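Local coordinates for peptidase M16 C-terminal domain-containing protein (Enterococcus faecalis, PDB 3D3Y) that is of unknown function but belongs to the M16 peptidase family and may bind a metal ion, at residues Q104-A109 and E211-P216; K23-L28 and G207-A212. All blocks are in the same frame, centred on the assembly; numbering follows the deposited sequence.

Both contacts lie towards one end of the six-stranded sheet, and both use the chain that leaves strand 200-207 for helix 211-219. Contact 1 packs that helix against the start of helix 105-118: two buried leucines meet, and the Glu213 carboxylate lies nearer the surface. Contact 2 joins a glycine and two valines at the end of the strand pairing and in the turn beyond; Val25 and Gly207 are buried, Thr24 and Val209 partly exposed. Each has one water at its polar edge, between backbone or carboxylate atoms. Centred about 9 Å apart, they merge into one apolar patch: CD1 of Leu106 touches CG1 of Val209 at 3.8 Å, and Leu106 CD2 touches Val25 CG1 at 4.1 Å.

Contact 1 of 2, residues Q104-A109 and E211-P216; sequences QVLAEA and EAELVP
Leu106 faces two residues of helix 211-219 at once, one with each methyl branch. Its CD2 meets CD2 of Leu214 at 4.1 Å, the two side chains crossing at about a right angle. Both leucines are buried, and the forked end of Leu106 supplies two methyls for two partners. The other methyl, CD1, lies against the carboxylate of Glu213, 3.4 Å from OE2, a carbon-to-polar contact with little attraction of its own. The glutamate reaches the neighbouring helix because CG is anti to the backbone N (chi1 -178°) and everything beyond it is extended. A water bridges the two helices: it accepts a hydrogen bond from Leu106 N (3.1 Å) and lies 3.2 Å from Glu213 OE1, to which it can donate, although other acceptors compete for its protons. A carboxylate suits this place, since the first-turn N-H groups of helix 105-118 point out of its N-terminal end and would tend to favour a nearby negative charge, here through the water. Behind this shell, Gln104 takes the N-cap position, and its N donates to Glu108 OE1 at 2.9 Å, with an N-H...O angle of 152°. Glu108 OE1 is also bonded to the hydroxyl of Tyr71, while Asp97 accepts from Val105 N. Leu106 also rests on Ile94 of strand 85-95 and on Leu217, further along helix 211-219, while Val209 touches both leucines.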
ATOM      1  N   GLN A 104     -13.008  23.386 -20.697  1.00 40.29           N
ATOM      2  CA  GLN A 104     -11.690  22.957 -21.145  1.00 40.70           C
ATOM      3  C   GLN A 104     -11.103  22.146 -20.001  1.00 39.89           C
ATOM      4  O   GLN A 104     -10.045  22.479 -19.474  1.00 39.12           O
ATOM      5  CB  GLN A 104     -10.794  24.150 -21.460  1.00 41.25           C
ATOM      6  CG  GLN A 104     -11.047  24.787 -22.803  1.00 44.11           C
ATOM      7  CD  GLN A 104     -11.002  23.788 -23.942  1.00 48.03           C
ATOM      8  OE1 GLN A 104     -10.224  22.827 -23.916  1.00 50.43           O
ATOM      9  NE2 GLN A 104     -11.847  24.002 -24.946  1.00 47.48           N
ATOM     10  N   VAL A 105     -11.809  21.079 -19.632  1.00 39.13           N
ATOM     11  CA  VAL A 105     -11.591  20.433 -18.343  1.00 38.93           C
ATOM     12  C   VAL A 105     -10.148  19.965 -18.114  1.00 37.83           C
ATOM     13  O   VAL A 105      -9.625  20.073 -17.009  1.00 37.61           O
ATOM     14  CB  VAL A 105     -12.604  19.278 -18.081  1.00 39.27           C
ATOM     15  CG1 VAL A 105     -12.212  18.023 -18.879  1.00 39.72           C
ATOM     16  CG2 VAL A 105     -12.671  18.967 -16.569  1.00 40.47           C
ATOM     17  N   LEU A 106      -9.497  19.461 -19.159  1.00 37.92           N
ATOM     18  CA  LEU A 106      -8.154  18.948 -19.019  1.00 37.43           C
ATOM     19  C   LEU A 106      -7.188  20.077 -18.717  1.00 36.24           C
ATOM     20  O   LEU A 106      -6.404  19.981 -17.766  1.00 35.99           O
ATOM     21  CB  LEU A 106      -7.731  18.176 -20.267  1.00 38.40           C
ATOM     22  CG  LEU A 106      -8.436  16.830 -20.465  1.00 40.27           C
ATOM     23  CD1 LEU A 106      -8.143  16.294 -21.863  1.00 40.43           C
ATOM     24  CD2 LEU A 106      -8.024  15.847 -19.383  1.00 40.55           C
ATOM     25  N   ALA A 107      -7.287  21.160 -19.488  1.00 33.78           N
ATOM     26  CA  ALA A 107      -6.467  22.348 -19.235  1.00 33.14           C
ATOM     27  C   ALA A 107      -6.691  22.912 -17.835  1.00 32.15           C
ATOM     28  O   ALA A 107      -5.741  23.293 -17.146  1.00 30.87           O
ATOM     29  CB  ALA A 107      -6.692  23.419 -20.302  1.00 32.70           C
ATOM     30  N   GLU A 108      -7.950  22.932 -17.417  1.00 31.09           N
ATOM     31  CA  GLU A 108      -8.316  23.476 -16.118  1.00 31.57           C
ATOM     32  C   GLU A 108      -7.820  22.574 -14.970  1.00 31.22           C
ATOM     33  O   GLU A 108      -7.287  23.068 -13.956  1.00 30.24           O
ATOM     34  CB  GLU A 108      -9.818  23.737 -16.076  1.00 31.59           C
ATOM     35  CG  GLU A 108     -10.235  24.862 -17.068  1.00 31.88           C
ATOM     36  CD  GLU A 108     -11.737  25.048 -17.185  1.00 34.11           C
ATOM     37  OE1 GLU A 108     -12.376  24.353 -18.029  1.00 37.48           O
ATOM     38  OE2 GLU A 108     -12.257  25.919 -16.470  1.00 34.25           O
ATOM     39  N   ALA A 109      -7.914  21.259 -15.152  1.00 31.48           N
ATOM     40  CA  ALA A 109      -7.373  20.342 -14.130  1.00 32.21           C
ATOM     41  C   ALA A 109      -5.856  20.434 -14.008  1.00 31.78           C
ATOM     42  O   ALA A 109      -5.333  20.443 -12.897  1.00 31.90           O
ATOM     43  CB  ALA A 109      -7.848  18.862 -14.366  1.00 32.97           C
ATOM     44  N   GLU A 211      -3.163  11.844 -26.453  1.00 42.53           N
ATOM     45  CA  GLU A 211      -1.814  12.297 -26.132  1.00 42.44           C
ATOM     46  C   GLU A 211      -1.533  13.719 -26.626  1.00 42.31           C
ATOM     47  O   GLU A 211      -0.992  14.538 -25.877  1.00 42.10           O
ATOM     48  CB  GLU A 211      -0.779  11.333 -26.726  1.00 42.58           C
ATOM     49  CG  GLU A 211       0.634  11.646 -26.281  1.00 44.05           C
ATOM     50  CD  GLU A 211       1.619  10.556 -26.587  1.00 43.93           C
ATOM     51  OE1 GLU A 211       1.849  10.299 -27.779  1.00 45.39           O
ATOM     52  OE2 GLU A 211       2.183   9.977 -25.625  1.00 46.23           O
ATOM     53  N   ALA A 212      -1.902  13.997 -27.876  1.00 41.35           N
ATOM     54  CA  ALA A 212      -1.635  15.291 -28.492  1.00 41.77           C
ATOM     55  C   ALA A 212      -2.126  16.501 -27.680  1.00 42.09           C
ATOM     56  O   ALA A 212      -1.397  17.485 -27.553  1.00 42.02           O
ATOM     57  CB  ALA A 212      -2.173  15.337 -29.922  1.00 42.00           C
ATOM     58  N   GLU A 213      -3.340  16.444 -27.136  1.00 41.70           N
ATOM     59  CA  GLU A 213      -3.801  17.535 -26.268  1.00 43.01           C
ATOM     60  C   GLU A 213      -3.011  17.618 -24.963  1.00 40.68           C
ATOM     61  O   GLU A 213      -2.639  18.714 -24.534  1.00 40.38           O
ATOM     62  CB  GLU A 213      -5.300  17.451 -25.953  1.00 43.55           C
ATOM     63  CG  GLU A 213      -5.774  18.645 -25.078  1.00 46.98           C
ATOM     64  CD  GLU A 213      -7.265  18.663 -24.784  1.00 47.74           C
ATOM     65  OE1 GLU A 213      -7.766  19.742 -24.359  1.00 52.08           O
ATOM     66  OE2 GLU A 213      -7.934  17.608 -24.971  1.00 54.50           O
ATOM     67  N   LEU A 214      -2.744  16.465 -24.343  1.00 39.14           N
ATOM     68  CA  LEU A 214      -2.190  16.431 -22.980  1.00 37.56           C
ATOM     69  C   LEU A 214      -0.719  16.836 -22.864  1.00 36.86           C
ATOM     70  O   LEU A 214      -0.310  17.443 -21.877  1.00 36.32           O
ATOM     71  CB  LEU A 214      -2.394  15.046 -22.353  1.00 37.27           C
ATOM     72  CG  LEU A 214      -3.818  14.788 -21.832  1.00 38.88           C
ATOM     73  CD1 LEU A 214      -4.086  13.300 -21.668  1.00 38.69           C
ATOM     74  CD2 LEU A 214      -4.045  15.532 -20.502  1.00 36.05           C
ATOM     75  N   VAL A 215       0.089  16.491 -23.860  1.00 35.63           N
ATOM     76  CA  VAL A 215       1.509  16.749 -23.738  1.00 35.32           C
ATOM     77  C   VAL A 215       1.779  18.244 -23.533  1.00 35.04           C
ATOM     78  O   VAL A 215       2.482  18.598 -22.600  1.00 35.09           O
ATOM     79  CB  VAL A 215       2.340  16.104 -24.894  1.00 35.42           C
ATOM     80  CG1 VAL A 215       3.784  16.523 -24.817  1.00 35.01           C
ATOM     81  CG2 VAL A 215       2.260  14.595 -24.767  1.00 36.83           C
ATOM     82  N   PRO A 216       1.211  19.121 -24.388  1.00 35.50           N
ATOM     83  CA  PRO A 216       1.396  20.566 -24.156  1.00 36.01           C
ATOM     84  C   PRO A 216       0.937  21.011 -22.764  1.00 36.33           C
ATOM     85  O   PRO A 216       1.662  21.759 -22.095  1.00 36.35           O
ATOM     86  CB  PRO A 216       0.523  21.217 -25.230  1.00 36.70           C
ATOM     87  CG  PRO A 216       0.373  20.183 -26.289  1.00 36.66           C
ATOM     88  CD  PRO A 216       0.424  18.852 -25.605  1.00 35.09           C
TER
HETATM   89  O   HOH W   1     -10.022  20.137 -22.159  1.00 46.70           O

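Contact 2 of 2, residues K23-L28 and G207-A212; sequences KTVRLL and GDVNEA
Strands 24-34 and 200-207 are antiparallel neighbours in the mixed six-stranded sheet formed by the first part of the chain and strand 200-207, and the contact marks the point where their pairing ends and the second strand turns off toward helix 211-219. Val25 and Gly207 form a non-hydrogen-bonded pair, their CA atoms 4.5 Å apart, next to the backbone bonding between Arg26 and Leu206. Glycine fits here for two reasons: its backbone (phi 162°, psi -173°) is a conformation that residues with a side chain avoid, and Val25 CG2 and Thr24 O leave no room for a side chain, whereas the bare CA lets CG2 stand at 4.4 Å. Val25 then meets Val209 tip to tip: with CG1 anti to its backbone N (chi1 177°) and CG2 beside that N, it turns both methyls to Val209 CG1, which lies 4.0 Å from Val25 CG2 and 4.1 Å from Val25 CG1. Branched and apolar, valine suits both places, since both also touch Leu106 of helix 105-118. The turn between Gly207 and Val209 is an inverse gamma turn centred on Asp208, closed by a weak bond from Val209 N to Gly207 O. By swinging the chain away it parts Thr24 from Asp208, the next two residues that would have paired, and a water fills in: it accepts from Asp208 N at 3.0 Å and lies 2.9 Å from Thr24 O as a possible donor, with competing acceptors nearby. Asp208 O is in turn bonded by Asn96 ND2, and the hydroxyl of Thr24 by Asn93 ND2 of strand 85-95. Asn210, a residue type well suited to the N-cap, starts helix 211-219 by accepting from Glu213 N with its OD1.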
ATOM      1  N   LYS A  23     -16.789   7.834 -18.259  1.00 32.55           N
ATOM      2  CA  LYS A  23     -17.321   9.163 -18.572  1.00 32.34           C
ATOM      3  C   LYS A  23     -16.499  10.240 -17.864  1.00 32.09           C
ATOM      4  O   LYS A  23     -16.722  11.435 -18.053  1.00 32.26           O
ATOM      5  CB  LYS A  23     -18.794   9.261 -18.143  1.00 32.08           C
ATOM      6  CG  LYS A  23     -19.712   8.275 -18.838  1.00 31.28           C
ATOM      7  CD  LYS A  23     -21.157   8.506 -18.411  1.00 30.27           C
ATOM      8  CE  LYS A  23     -22.033   7.385 -18.876  1.00 31.69           C
ATOM      9  NZ  LYS A  23     -22.257   7.440 -20.347  1.00 30.35           N
ATOM     10  N   THR A  24     -15.570   9.805 -17.020  1.00 32.03           N
ATOM     11  CA  THR A  24     -14.667  10.716 -16.346  1.00 32.01           C
ATOM     12  C   THR A  24     -13.233  10.392 -16.720  1.00 31.79           C
ATOM     13  O   THR A  24     -12.960   9.352 -17.330  1.00 30.39           O
ATOM     14  CB  THR A  24     -14.756  10.603 -14.819  1.00 32.24           C
ATOM     15  OG1 THR A  24     -14.385   9.272 -14.424  1.00 34.45           O
ATOM     16  CG2 THR A  24     -16.175  10.955 -14.319  1.00 32.87           C
ATOM     17  N   VAL A  25     -12.334  11.282 -16.296  1.00 31.49           N
ATOM     18  CA  VAL A  25     -10.906  11.186 -16.567  1.00 31.83           C
ATOM     19  C   VAL A  25     -10.200  11.158 -15.211  1.00 32.42           C
ATOM     20  O   VAL A  25     -10.442  12.015 -14.367  1.00 32.46           O
ATOM     21  CB  VAL A  25     -10.418  12.364 -17.392  1.00 31.76           C
ATOM     22  CG1 VAL A  25      -8.901  12.283 -17.593  1.00 31.02           C
ATOM     23  CG2 VAL A  25     -11.135  12.382 -18.761  1.00 32.33           C
ATOM     24  N   ARG A  26      -9.391  10.125 -14.981  1.00 32.38           N
ATOM     25  CA  ARG A  26      -8.652  10.023 -13.742  1.00 33.26           C
ATOM     26  C   ARG A  26      -7.261  10.524 -14.031  1.00 33.47           C
ATOM     27  O   ARG A  26      -6.695  10.232 -15.103  1.00 32.05           O
ATOM     28  CB  ARG A  26      -8.549   8.576 -13.309  1.00 33.97           C
ATOM     29  CG  ARG A  26      -9.844   7.855 -13.300  1.00 36.84           C
ATOM     30  CD  ARG A  26     -10.345   7.733 -11.904  1.00 41.71           C
ATOM     31  NE  ARG A  26     -11.694   7.177 -11.885  1.00 43.30           N
ATOM     32  CZ  ARG A  26     -12.496   7.261 -10.829  1.00 47.24           C
ATOM     33  NH1 ARG A  26     -12.048   7.865  -9.720  1.00 46.92           N
ATOM     34  NH2 ARG A  26     -13.729   6.754 -10.887  1.00 44.82           N
ATOM     35  N   LEU A  27      -6.716  11.254 -13.065  1.00 33.55           N
ATOM     36  CA  LEU A  27      -5.346  11.722 -13.101  1.00 33.21           C
ATOM     37  C   LEU A  27      -4.636  11.283 -11.836  1.00 33.86           C
ATOM     38  O   LEU A  27      -5.215  11.317 -10.726  1.00 33.96           O
ATOM     39  CB  LEU A  27      -5.284  13.251 -13.179  1.00 33.87           C
ATOM     40  CG  LEU A  27      -5.876  13.975 -14.394  1.00 37.51           C
ATOM     41  CD1 LEU A  27      -7.350  14.232 -14.158  1.00 37.72           C
ATOM     42  CD2 LEU A  27      -5.140  15.282 -14.574  1.00 41.49           C
ATOM     43  N   LEU A  28      -3.380  10.874 -12.006  1.00 32.84           N
ATOM     44  CA  LEU A  28      -2.534  10.458 -10.887  1.00 32.77           C
ATOM     45  C   LEU A  28      -1.168  11.038 -11.104  1.00 33.19           C
ATOM     46  O   LEU A  28      -0.563  10.828 -12.167  1.00 32.52           O
ATOM     47  CB  LEU A  28      -2.474   8.936 -10.787  1.00 32.38           C
ATOM     48  CG  LEU A  28      -1.428   8.316  -9.841  1.00 34.58           C
ATOM     49  CD1 LEU A  28      -1.737   8.612  -8.335  1.00 32.35           C
ATOM     50  CD2 LEU A  28      -1.361   6.817 -10.149  1.00 35.07           C
ATOM     51  N   GLY A 207      -8.651   7.808 -19.511  1.00 30.87           N
ATOM     52  CA  GLY A 207      -9.974   8.288 -19.931  1.00 31.94           C
ATOM     53  C   GLY A 207     -10.024   8.484 -21.437  1.00 33.01           C
ATOM     54  O   GLY A 207      -9.060   8.119 -22.148  1.00 32.36           O
ATOM     55  N   ASP A 208     -11.131   9.056 -21.922  1.00 32.80           N
ATOM     56  CA  ASP A 208     -11.298   9.315 -23.350  1.00 33.52           C
ATOM     57  C   ASP A 208     -10.561  10.596 -23.673  1.00 34.34           C
ATOM     58  O   ASP A 208     -11.151  11.667 -23.786  1.00 34.37           O
ATOM     59  CB  ASP A 208     -12.784   9.420 -23.718  1.00 33.23           C
ATOM     60  CG  ASP A 208     -13.019   9.552 -25.230  1.00 33.82           C
ATOM     61  OD1 ASP A 208     -12.064   9.475 -26.035  1.00 31.43           O
ATOM     62  OD2 ASP A 208     -14.189   9.710 -25.610  1.00 32.53           O
ATOM     63  N   VAL A 209      -9.246  10.460 -23.792  1.00 35.27           N
ATOM     64  CA  VAL A 209      -8.344  11.571 -24.033  1.00 36.58           C
ATOM     65  C   VAL A 209      -7.357  11.167 -25.133  1.00 38.23           C
ATOM     66  O   VAL A 209      -7.196   9.976 -25.424  1.00 37.87           O
ATOM     67  CB  VAL A 209      -7.528  11.927 -22.758  1.00 36.47           C
ATOM     68  CG1 VAL A 209      -8.428  12.524 -21.681  1.00 34.60           C
ATOM     69  CG2 VAL A 209      -6.792  10.695 -22.227  1.00 36.46           C
ATOM     70  N   ASN A 210      -6.685  12.158 -25.712  1.00 40.44           N
ATOM     71  CA  ASN A 210      -5.570  11.910 -26.632  1.00 42.48           C
ATOM     72  C   ASN A 210      -4.257  12.555 -26.183  1.00 42.61           C
ATOM     73  O   ASN A 210      -4.242  13.656 -25.596  1.00 43.08           O
ATOM     74  CB  ASN A 210      -5.919  12.392 -28.028  1.00 43.41           C
ATOM     75  CG  ASN A 210      -5.959  13.893 -28.120  1.00 46.46           C
ATOM     76  OD1 ASN A 210      -5.036  14.513 -28.641  1.00 51.02           O
ATOM     77  ND2 ASN A 210      -7.019  14.493 -27.593  1.00 50.01           N
ATOM     78  N   GLU A 211      -3.163  11.844 -26.453  1.00 42.53           N
ATOM     79  CA  GLU A 211      -1.814  12.297 -26.132  1.00 42.44           C
ATOM     80  C   GLU A 211      -1.533  13.719 -26.626  1.00 42.31           C
ATOM     81  O   GLU A 211      -0.992  14.538 -25.877  1.00 42.10           O
ATOM     82  CB  GLU A 211      -0.779  11.333 -26.726  1.00 42.58           C
ATOM     83  CG  GLU A 211       0.634  11.646 -26.281  1.00 44.05           C
ATOM     84  CD  GLU A 211       1.619  10.556 -26.587  1.00 43.93           C
ATOM     85  OE1 GLU A 211       1.849  10.299 -27.779  1.00 45.39           O
ATOM     86  OE2 GLU A 211       2.183   9.977 -25.625  1.00 46.23           O
ATOM     87  N   ALA A 212      -1.902  13.997 -27.876  1.00 41.35           N
ATOM     88  CA  ALA A 212      -1.635  15.291 -28.492  1.00 41.77           C
ATOM     89  C   ALA A 212      -2.126  16.501 -27.680  1.00 42.09           C
ATOM     90  O   ALA A 212      -1.397  17.485 -27.553  1.00 42.02           O
ATOM     91  CB  ALA A 212      -2.173  15.337 -29.922  1.00 42.00           C
TER
HETATM   92  O   HOH W   2     -13.297   9.987 -20.088  1.00 30.83           O